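Uncharacterized protein (Cricetid herpesvirus 2, PDB 4ZKQ) probably acts as a viral decoy receptor that binds host chemokines during infection by a rodent gammaherpesvirus. Local coordinates at residues L221-R226 / S276-V281; Q301-E306 / I330-R335; L363-E368 / Y394-V399. All blocks are in the same frame, centred on the assembly; numbering follows the deposited sequence.

Contact 1. Residues L221-R226 / S276-V281; sequences LYCGER and SECEEV
Cys223 and Cys278 are joined by a disulfide, and this covalent link is the tight part of a contact that loosens towards solvent. The two sulfurs lie 2.0 Å apart, and a CB-SG-SG-CB torsion of -97° gives the bridge a left-handed twist. On Cys223, SG sits between the backbone N and the carbonyl carbon (chi1 53°), which brings it up from the end of its strand to meet the sulfur of the loop residue. Beside the bridge, a water accepts from Glu279 N at 3.1 Å and donates to Cys223 O, tying the two backbones where no direct hydrogen bond joins them. Arg226 closes the type II' turn 223-226. Its chain runs extended from CG to NE across the loop, with CD close against Glu277 O (3.1 Å). The looseness begins beyond, at the guanidinium: NE, 3.3 Å from Glu277 O, is too poorly angled to bond it. The same carbonyl oxygen lies over one face of the guanidinium, while the bridging water sits in plane at its edge. NH2 reaches Glu279 OE2 only at 3.9 Å, a long salt bridge with the guanidinium and carboxylate planes 89° apart. No direct hydrogen bond joins the two groups, and at this exposed margin the charges probably attract only weakly. The disulfide thus pins the loop between strands 260-263 and 285-286 to the end of strand 206-223. Met228 of strand 226-231 and Tyr395 of strand 388-395 touch both cysteines, and backbone bonds from Tyr222 and Gly224 to Glu393 hold the cysteine's strand beside 388-395.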
loop_
_atom_site.group_PDB
_atom_site.type_symbol
_atom_site.label_atom_id
_atom_site.label_comp_id
_atom_site.label_asym_id
_atom_site.label_seq_id
_atom_site.Cartn_x
_atom_site.Cartn_y
_atom_site.Cartn_z
ATOM N N LEU A 221 -10.942 5.211 -12.969
ATOM C CA LEU A 221 -9.686 5.050 -13.680
ATOM C C LEU A 221 -9.845 5.580 -15.092
ATOM O O LEU A 221 -10.807 5.239 -15.784
ATOM C CB LEU A 221 -9.257 3.584 -13.704
ATOM C CG LEU A 221 -7.978 3.290 -14.486
ATOM C CD1 LEU A 221 -6.786 4.052 -13.917
ATOM C CD2 LEU A 221 -7.705 1.798 -14.497
ATOM N N TYR A 222 -8.905 6.425 -15.496
ATOM C CA TYR A 222 -8.921 7.053 -16.809
ATOM C C TYR A 222 -7.652 6.763 -17.591
ATOM O O TYR A 222 -6.600 6.486 -17.016
ATOM C CB TYR A 222 -9.047 8.568 -16.695
ATOM C CG TYR A 222 -10.226 9.097 -15.923
ATOM C CD1 TYR A 222 -10.223 9.108 -14.534
ATOM C CD2 TYR A 222 -11.318 9.643 -16.583
ATOM C CE1 TYR A 222 -11.295 9.618 -13.825
ATOM C CE2 TYR A 222 -12.390 10.155 -15.886
ATOM C CZ TYR A 222 -12.372 10.143 -14.508
ATOM O OH TYR A 222 -13.444 10.651 -13.814
ATOM N N CYS A 223 -7.758 6.854 -18.911
ATOM C CA CYS A 223 -6.589 6.984 -19.766
ATOM C C CYS A 223 -6.771 8.329 -20.440
ATOM O O CYS A 223 -7.664 8.509 -21.270
ATOM C CB CYS A 223 -6.466 5.834 -20.775
ATOM S SG CYS A 223 -7.934 5.554 -21.787
ATOM N N GLY A 224 -5.953 9.291 -20.035
ATOM C CA GLY A 224 -6.185 10.668 -20.407
ATOM C C GLY A 224 -7.489 11.118 -19.781
ATOM O O GLY A 224 -7.591 11.242 -18.557
ATOM N N GLU A 225 -8.491 11.336 -20.625
ATOM C CA GLU A 225 -9.805 11.781 -20.178
ATOM C C GLU A 225 -10.914 10.816 -20.623
ATOM O O GLU A 225 -12.099 11.139 -20.543
ATOM C CB GLU A 225 -10.074 13.204 -20.692
ATOM C CG GLU A 225 -9.158 14.265 -20.055
ATOM C CD GLU A 225 -9.364 15.664 -20.620
ATOM O OE1 GLU A 225 -8.757 15.981 -21.665
ATOM O OE2 GLU A 225 -10.122 16.452 -20.013
ATOM N N ARG A 226 -10.530 9.630 -21.087
ATOM C CA ARG A 226 -11.496 8.559 -21.318
ATOM C C ARG A 226 -11.609 7.719 -20.054
ATOM O O ARG A 226 -10.607 7.216 -19.554
ATOM C CB ARG A 226 -11.092 7.669 -22.491
ATOM C CG ARG A 226 -11.017 8.368 -23.832
ATOM C CD ARG A 226 -10.865 7.338 -24.927
ATOM N NE ARG A 226 -10.370 7.908 -26.177
ATOM C CZ ARG A 226 -11.089 8.061 -27.287
ATOM N NH1 ARG A 226 -12.365 7.689 -27.336
ATOM N NH2 ARG A 226 -10.520 8.590 -28.362
ATOM N N SER A 276 -10.431 -1.275 -24.302
ATOM C CA SER A 276 -9.474 -1.087 -25.389
ATOM C C SER A 276 -9.710 0.215 -26.145
ATOM O O SER A 276 -9.274 0.359 -27.289
ATOM C CB SER A 276 -9.550 -2.266 -26.363
ATOM O OG SER A 276 -9.250 -3.489 -25.710
ATOM N N GLU A 277 -10.394 1.161 -25.510
ATOM C CA GLU A 277 -10.775 2.398 -26.185
ATOM C C GLU A 277 -9.805 3.557 -25.929
ATOM O O GLU A 277 -10.054 4.678 -26.373
ATOM C CB GLU A 277 -12.190 2.798 -25.769
ATOM C CG GLU A 277 -13.266 1.874 -26.328
ATOM C CD GLU A 277 -14.667 2.405 -26.109
ATOM O OE1 GLU A 277 -15.004 2.745 -24.956
ATOM O OE2 GLU A 277 -15.431 2.489 -27.094
ATOM N N CYS A 278 -8.699 3.286 -25.239
ATOM C CA CYS A 278 -7.662 4.297 -25.019
ATOM C C CYS A 278 -6.861 4.525 -26.290
ATOM O O CYS A 278 -6.579 3.583 -27.025
ATOM C CB CYS A 278 -6.701 3.879 -23.903
ATOM S SG CYS A 278 -7.463 3.635 -22.272
ATOM N N GLU A 279 -6.472 5.770 -26.541
ATOM C CA GLU A 279 -5.533 6.043 -27.615
ATOM C C GLU A 279 -4.166 5.496 -27.216
ATOM O O GLU A 279 -3.814 5.496 -26.036
ATOM C CB GLU A 279 -5.460 7.541 -27.910
ATOM C CG GLU A 279 -6.784 8.152 -28.315
ATOM C CD GLU A 279 -6.633 9.583 -28.790
ATOM O OE1 GLU A 279 -5.968 9.801 -29.829
ATOM O OE2 GLU A 279 -7.171 10.488 -28.118
ATOM N N GLU A 280 -3.400 5.016 -28.193
ATOM C CA GLU A 280 -2.102 4.415 -27.917
ATOM C C GLU A 280 -1.114 5.453 -27.412
ATOM O O GLU A 280 -0.125 5.121 -26.762
ATOM C CB GLU A 280 -1.555 3.729 -29.172
ATOM C CG GLU A 280 -2.338 2.494 -29.584
ATOM C CD GLU A 280 -2.184 1.342 -28.611
ATOM O OE1 GLU A 280 -1.103 1.214 -27.992
ATOM O OE2 GLU A 280 -3.148 0.562 -28.462
ATOM N N VAL A 281 -1.388 6.713 -27.728
ATOM C CA VAL A 281 -0.626 7.825 -27.189
ATOM C C VAL A 281 -1.625 8.801 -26.624
ATOM O O VAL A 281 -2.546 9.233 -27.314
ATOM C CB VAL A 281 0.247 8.496 -28.247
ATOM C CG1 VAL A 281 1.013 9.666 -27.643
ATOM C CG2 VAL A 281 1.197 7.485 -28.819
HETATM O O HOH W 1 -6.995 7.604 -24.135
#

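Contact 2. Residues Q301-E306 / I330-R335; sequences QTADGE and IPTKGR
The peptide group joining Gly305 to Glu306 is held between Thr332 and Lys333. Thr332 OG1 lies over one of its faces, 3.2 Å from Gly305 C, and Lys333 NZ comes from the other side to donate to Gly305 O at 3.0 Å, 45° out of the carbonyl plane. A water on the threonine's side donates to the same oxygen at 2.7 Å and accepts from Thr332 N, so Gly305 O is gripped by two donors. Thr332 OG1 makes its own bond to Glu306 O (2.7 Å), again from above the carbonyl plane. With OG1 placed between N and the carbonyl carbon (chi1 61°), the methyl CG2 is left to pack on Ala303 CB at 3.6 Å. The lysine chain bends at its last torsion to bring NZ onto the turn, and runs alongside Glu306, whose OE2 forms a long salt bridge with NZ at 3.9 Å. These bonds clasp the type I' turn 303-306 from the neighbouring loop. The turn leads into strand 308-315, and the neighbouring loop follows its antiparallel partner, strand 324-330; the contact thus links the two loops at one end of this strand pair, next to the backbone bonding of Ile330 with Val308.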
loop_
_atom_site.group_PDB
_atom_site.type_symbol
_atom_site.label_atom_id
_atom_site.label_comp_id
_atom_site.label_asym_id
_atom_site.label_seq_id
_atom_site.Cartn_x
_atom_site.Cartn_y
_atom_site.Cartn_z
ATOM N N GLN A 301 -13.509 18.964 -4.095
ATOM C CA GLN A 301 -14.788 19.309 -3.474
ATOM C C GLN A 301 -15.319 18.169 -2.604
ATOM O O GLN A 301 -16.284 18.343 -1.860
ATOM C CB GLN A 301 -15.820 19.670 -4.545
ATOM C CG GLN A 301 -15.331 20.707 -5.546
ATOM C CD GLN A 301 -14.749 21.938 -4.877
ATOM O OE1 GLN A 301 -13.701 22.440 -5.283
ATOM N NE2 GLN A 301 -15.430 22.433 -3.848
ATOM N N THR A 302 -14.672 17.010 -2.698
ATOM C CA THR A 302 -15.029 15.827 -1.916
ATOM C C THR A 302 -14.206 15.687 -0.647
ATOM O O THR A 302 -14.485 14.839 0.204
ATOM C CB THR A 302 -14.811 14.541 -2.731
ATOM O OG1 THR A 302 -13.429 14.135 -2.639
ATOM C CG2 THR A 302 -15.193 14.763 -4.181
ATOM N N ALA A 303 -13.180 16.513 -0.537
ATOM C CA ALA A 303 -12.117 16.282 0.424
ATOM C C ALA A 303 -12.550 16.438 1.889
ATOM O O ALA A 303 -11.851 15.971 2.793
ATOM C CB ALA A 303 -10.973 17.207 0.116
ATOM N N ASP A 304 -13.696 17.074 2.118
ATOM C CA ASP A 304 -14.221 17.274 3.475
ATOM C C ASP A 304 -13.233 18.042 4.359
ATOM O O ASP A 304 -13.021 17.693 5.522
ATOM C CB ASP A 304 -14.573 15.922 4.124
ATOM C CG ASP A 304 -15.419 16.075 5.389
ATOM O OD1 ASP A 304 -16.202 17.046 5.474
ATOM O OD2 ASP A 304 -15.298 15.223 6.296
ATOM N N GLY A 305 -12.628 19.088 3.803
ATOM C CA GLY A 305 -11.673 19.899 4.537
ATOM C C GLY A 305 -10.350 19.202 4.791
ATOM O O GLY A 305 -9.439 19.785 5.379
ATOM N N GLU A 306 -10.243 17.952 4.346
ATOM C CA GLU A 306 -9.031 17.165 4.539
ATOM C C GLU A 306 -8.181 17.206 3.280
ATOM O O GLU A 306 -8.642 17.649 2.227
ATOM C CB GLU A 306 -9.377 15.721 4.898
ATOM C CG GLU A 306 -10.362 15.595 6.036
ATOM C CD GLU A 306 -9.926 16.360 7.271
ATOM O OE1 GLU A 306 -8.723 16.311 7.606
ATOM O OE2 GLU A 306 -10.782 17.021 7.901
ATOM N N ILE A 330 -1.820 17.737 -0.695
ATOM C CA ILE A 330 -2.524 18.941 -1.102
ATOM C C ILE A 330 -3.629 19.241 -0.105
ATOM O O ILE A 330 -4.726 18.690 -0.206
ATOM C CB ILE A 330 -3.132 18.813 -2.513
ATOM C CG1 ILE A 330 -2.115 18.216 -3.492
ATOM C CG2 ILE A 330 -3.621 20.176 -2.989
ATOM C CD1 ILE A 330 -2.666 17.962 -4.876
ATOM N N PRO A 331 -3.341 20.102 0.881
ATOM C CA PRO A 331 -4.400 20.449 1.831
ATOM C C PRO A 331 -5.506 21.236 1.144
ATOM O O PRO A 331 -5.243 21.876 0.121
ATOM C CB PRO A 331 -3.672 21.299 2.875
ATOM C CG PRO A 331 -2.546 21.910 2.132
ATOM C CD PRO A 331 -2.117 20.889 1.110
ATOM N N THR A 332 -6.721 21.173 1.681
ATOM C CA THR A 332 -7.861 21.879 1.101
ATOM C C THR A 332 -8.382 22.961 2.056
ATOM O O THR A 332 -9.418 23.572 1.809
ATOM C CB THR A 332 -9.010 20.906 0.741
ATOM O OG1 THR A 332 -9.477 20.247 1.926
ATOM C CG2 THR A 332 -8.538 19.863 -0.283
ATOM N N LYS A 333 -7.656 23.189 3.144
ATOM C CA LYS A 333 -7.931 24.318 4.032
ATOM C C LYS A 333 -6.621 24.740 4.685
ATOM O O LYS A 333 -5.632 24.010 4.621
ATOM C CB LYS A 333 -8.981 23.955 5.086
ATOM C CG LYS A 333 -8.494 23.017 6.187
ATOM C CD LYS A 333 -9.591 22.758 7.212
ATOM C CE LYS A 333 -9.072 22.014 8.440
ATOM N NZ LYS A 333 -9.052 20.534 8.271
ATOM N N GLY A 334 -6.603 25.925 5.290
ATOM C CA GLY A 334 -5.423 26.400 5.995
ATOM C C GLY A 334 -4.444 27.140 5.101
ATOM O O GLY A 334 -4.784 27.526 3.984
ATOM N N ARG A 335 -3.223 27.327 5.599
ATOM C CA ARG A 335 -2.183 28.070 4.886
ATOM C C ARG A 335 -1.861 27.463 3.529
ATOM O O ARG A 335 -1.674 26.249 3.415
ATOM C CB ARG A 335 -0.897 28.133 5.722
ATOM C CG ARG A 335 -0.995 29.008 6.964
ATOM C CD ARG A 335 0.333 29.129 7.712
ATOM N NE ARG A 335 0.295 28.398 8.979
ATOM C CZ ARG A 335 0.512 27.091 9.095
ATOM N NH1 ARG A 335 0.794 26.364 8.022
ATOM N NH2 ARG A 335 0.449 26.506 10.285
HETATM O O HOH W 2 -6.982 19.878 4.266
#

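Contact 3. Residues L363-E368 / Y394-V399; sequences LDVRVE and YYLDRV
Leu396 CD2 sits at the apolar centre, within 4.0 Å of Val365 CG1 and 4.1 Å of Val367 CG1, so that one methyl bridges two alternate residues of the facing segment 363-368. Val365 reaches it with CG1 swung opposite its own backbone N (chi1 -177°). Towards the strand end of the contact, Leu363 CD2 approaches the Tyr394 ring obliquely and meets CE2 at 3.9 Å. Towards the other end the packing passes to Val367, whose CB lies 3.8 Å from Arg398 CB; the arginine contributes only the base of its chain here, and its far end turns aside, where NH1 forms a salt bridge with the neighbouring Asp397. At the polar edge the two backbones meet. Glu368 N donates to Val399 O at 3.2 Å in a nearly straight bond, 167° at the hydrogen, arriving close to the line of the C=O. Beside this bond CG1 of Val399 touches the Glu368 side chain, which is poorly ordered, making this touch less certain. Val365 and its neighbours belong to the antiparallel sheet containing strands 290-296 and 360-366, whereas Tyr394 ends strand 388-395 of the large mixed sheet. Tyr293 meets the Tyr394 ring and Leu396, and Phe295 touches Tyr394. Apolar side chains meeting between two facing sheets are consistent with a beta-sandwich core, the Glu368-Val399 bond lying where both segments have left their strands.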
loop_
_atom_site.group_PDB
_atom_site.type_symbol
_atom_site.label_atom_id
_atom_site.label_comp_id
_atom_site.label_asym_id
_atom_site.label_seq_id
_atom_site.Cartn_x
_atom_site.Cartn_y
_atom_site.Cartn_z
ATOM N N LEU A 363 -0.567 18.265 -15.090
ATOM C CA LEU A 363 0.595 17.414 -14.890
ATOM C C LEU A 363 1.627 17.655 -15.980
ATOM O O LEU A 363 1.341 17.462 -17.162
ATOM C CB LEU A 363 0.188 15.939 -14.891
ATOM C CG LEU A 363 1.327 14.922 -14.793
ATOM C CD1 LEU A 363 2.020 15.002 -13.445
ATOM C CD2 LEU A 363 0.805 13.519 -15.041
ATOM N N ASP A 364 2.825 18.069 -15.578
ATOM C CA ASP A 364 3.940 18.215 -16.504
ATOM C C ASP A 364 4.885 17.046 -16.347
ATOM O O ASP A 364 5.279 16.699 -15.234
ATOM C CB ASP A 364 4.685 19.527 -16.268
ATOM C CG ASP A 364 3.796 20.733 -16.429
ATOM O OD1 ASP A 364 3.009 20.765 -17.397
ATOM O OD2 ASP A 364 3.875 21.646 -15.580
ATOM N N VAL A 365 5.228 16.432 -17.474
ATOM C CA VAL A 365 6.170 15.331 -17.503
ATOM C C VAL A 365 7.412 15.742 -18.278
ATOM O O VAL A 365 7.342 15.975 -19.482
ATOM C CB VAL A 365 5.560 14.081 -18.163
ATOM C CG1 VAL A 365 6.538 12.929 -18.112
ATOM C CG2 VAL A 365 4.249 13.704 -17.490
ATOM N N ARG A 366 8.544 15.834 -17.590
ATOM C CA ARG A 366 9.797 16.169 -18.253
ATOM C C ARG A 366 10.247 14.981 -19.095
ATOM O O ARG A 366 10.189 13.834 -18.645
ATOM C CB ARG A 366 10.875 16.549 -17.232
ATOM C CG ARG A 366 12.126 17.157 -17.847
ATOM C CD ARG A 366 13.240 17.311 -16.822
ATOM N NE ARG A 366 14.513 16.820 -17.349
ATOM C CZ ARG A 366 15.458 17.576 -17.905
ATOM N NH1 ARG A 366 15.306 18.890 -18.009
ATOM N NH2 ARG A 366 16.570 17.012 -18.354
ATOM N N VAL A 367 10.675 15.261 -20.323
ATOM C CA VAL A 367 11.124 14.223 -21.245
ATOM C C VAL A 367 12.361 14.687 -22.010
ATOM O O VAL A 367 12.671 15.878 -22.036
ATOM C CB VAL A 367 10.014 13.841 -22.252
ATOM C CG1 VAL A 367 8.811 13.253 -21.526
ATOM C CG2 VAL A 367 9.599 15.051 -23.080
ATOM N N GLU A 368 13.062 13.743 -22.632
ATOM C CA GLU A 368 14.259 14.056 -23.408
ATOM C C GLU A 368 13.913 14.438 -24.850
ATOM O O GLU A 368 12.740 14.513 -25.220
ATOM C CB GLU A 368 15.225 12.870 -23.383
ATOM C CG GLU A 368 15.956 12.714 -22.058
ATOM C CD GLU A 368 16.659 11.378 -21.933
ATOM O OE1 GLU A 368 16.868 10.713 -22.970
ATOM O OE2 GLU A 368 16.998 10.991 -20.795
ATOM N N TYR A 394 -1.163 7.506 -18.501
ATOM C CA TYR A 394 -0.673 8.271 -19.636
ATOM C C TYR A 394 0.329 7.435 -20.411
ATOM O O TYR A 394 1.266 6.873 -19.833
ATOM C CB TYR A 394 -0.039 9.586 -19.183
ATOM C CG TYR A 394 -1.015 10.520 -18.512
ATOM C CD1 TYR A 394 -1.741 11.433 -19.256
ATOM C CD2 TYR A 394 -1.209 10.490 -17.136
ATOM C CE1 TYR A 394 -2.630 12.286 -18.664
ATOM C CE2 TYR A 394 -2.102 11.347 -16.528
ATOM C CZ TYR A 394 -2.812 12.245 -17.305
ATOM O OH TYR A 394 -3.715 13.113 -16.746
ATOM N N TYR A 395 0.102 7.335 -21.717
ATOM C CA TYR A 395 0.968 6.580 -22.615
ATOM C C TYR A 395 1.764 7.576 -23.441
ATOM O O TYR A 395 1.201 8.362 -24.210
ATOM C CB TYR A 395 0.145 5.641 -23.503
ATOM C CG TYR A 395 -0.886 4.862 -22.723
ATOM C CD1 TYR A 395 -0.527 4.150 -21.589
ATOM C CD2 TYR A 395 -2.221 4.865 -23.096
ATOM C CE1 TYR A 395 -1.461 3.452 -20.860
ATOM C CE2 TYR A 395 -3.167 4.167 -22.371
ATOM C CZ TYR A 395 -2.780 3.463 -21.251
ATOM O OH TYR A 395 -3.712 2.764 -20.519
ATOM N N LEU A 396 3.076 7.556 -23.240
ATOM C CA LEU A 396 3.980 8.510 -23.865
ATOM C C LEU A 396 4.602 7.942 -25.132
ATOM O O LEU A 396 4.737 6.727 -25.273
ATOM C CB LEU A 396 5.096 8.901 -22.891
ATOM C CG LEU A 396 4.801 9.914 -21.785
ATOM C CD1 LEU A 396 3.728 9.416 -20.841
ATOM C CD2 LEU A 396 6.081 10.223 -21.020
ATOM N N ASP A 397 4.978 8.828 -26.049
ATOM C CA ASP A 397 5.823 8.457 -27.182
ATOM C C ASP A 397 7.143 9.221 -27.094
ATOM O O ASP A 397 7.894 9.307 -28.063
ATOM C CB ASP A 397 5.116 8.725 -28.515
ATOM C CG ASP A 397 4.539 10.126 -28.606
ATOM O OD1 ASP A 397 4.883 10.979 -27.761
ATOM O OD2 ASP A 397 3.741 10.374 -29.535
ATOM N N ARG A 398 7.403 9.780 -25.916
ATOM C CA ARG A 398 8.693 10.368 -25.582
ATOM C C ARG A 398 9.342 9.499 -24.519
ATOM O O ARG A 398 8.649 8.782 -23.795
ATOM C CB ARG A 398 8.536 11.798 -25.067
ATOM C CG ARG A 398 7.833 12.743 -26.018
ATOM C CD ARG A 398 8.712 13.102 -27.200
ATOM N NE ARG A 398 8.148 14.201 -27.981
ATOM C CZ ARG A 398 7.273 14.056 -28.973
ATOM N NH1 ARG A 398 6.850 12.849 -29.332
ATOM N NH2 ARG A 398 6.823 15.125 -29.617
ATOM N N VAL A 399 10.664 9.557 -24.419
ATOM C CA VAL A 399 11.354 8.826 -23.369
ATOM C C VAL A 399 11.351 9.701 -22.118
ATOM O O VAL A 399 11.704 10.880 -22.163
ATOM C CB VAL A 399 12.798 8.426 -23.784
ATOM C CG1 VAL A 399 13.729 9.636 -23.842
ATOM C CG2 VAL A 399 13.347 7.365 -22.841
#

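Contacts 1 and 3 are neighbours, their centres about 15 Å apart, and they touch at Tyr395 and Asp397: Glu280 O lies 3.3 Å from Tyr395 CB, and Val281 CG1 packs 3.4 Å from Asp397 OD2. Strands 206-223 and 388-395 adjoin in one sheet, so the loop carried by the disulfide of contact 1 comes to lie against the end of strand 388-395 and the residues after it in contact 3. Contact 2 stands apart, its centre about 29 Å from each of the others and its nearest atoms about 10 Å away, at loops next to strands 308-315 and 324-330 of the same mixed sheet. No bound chemokine relates the three to a binding surface.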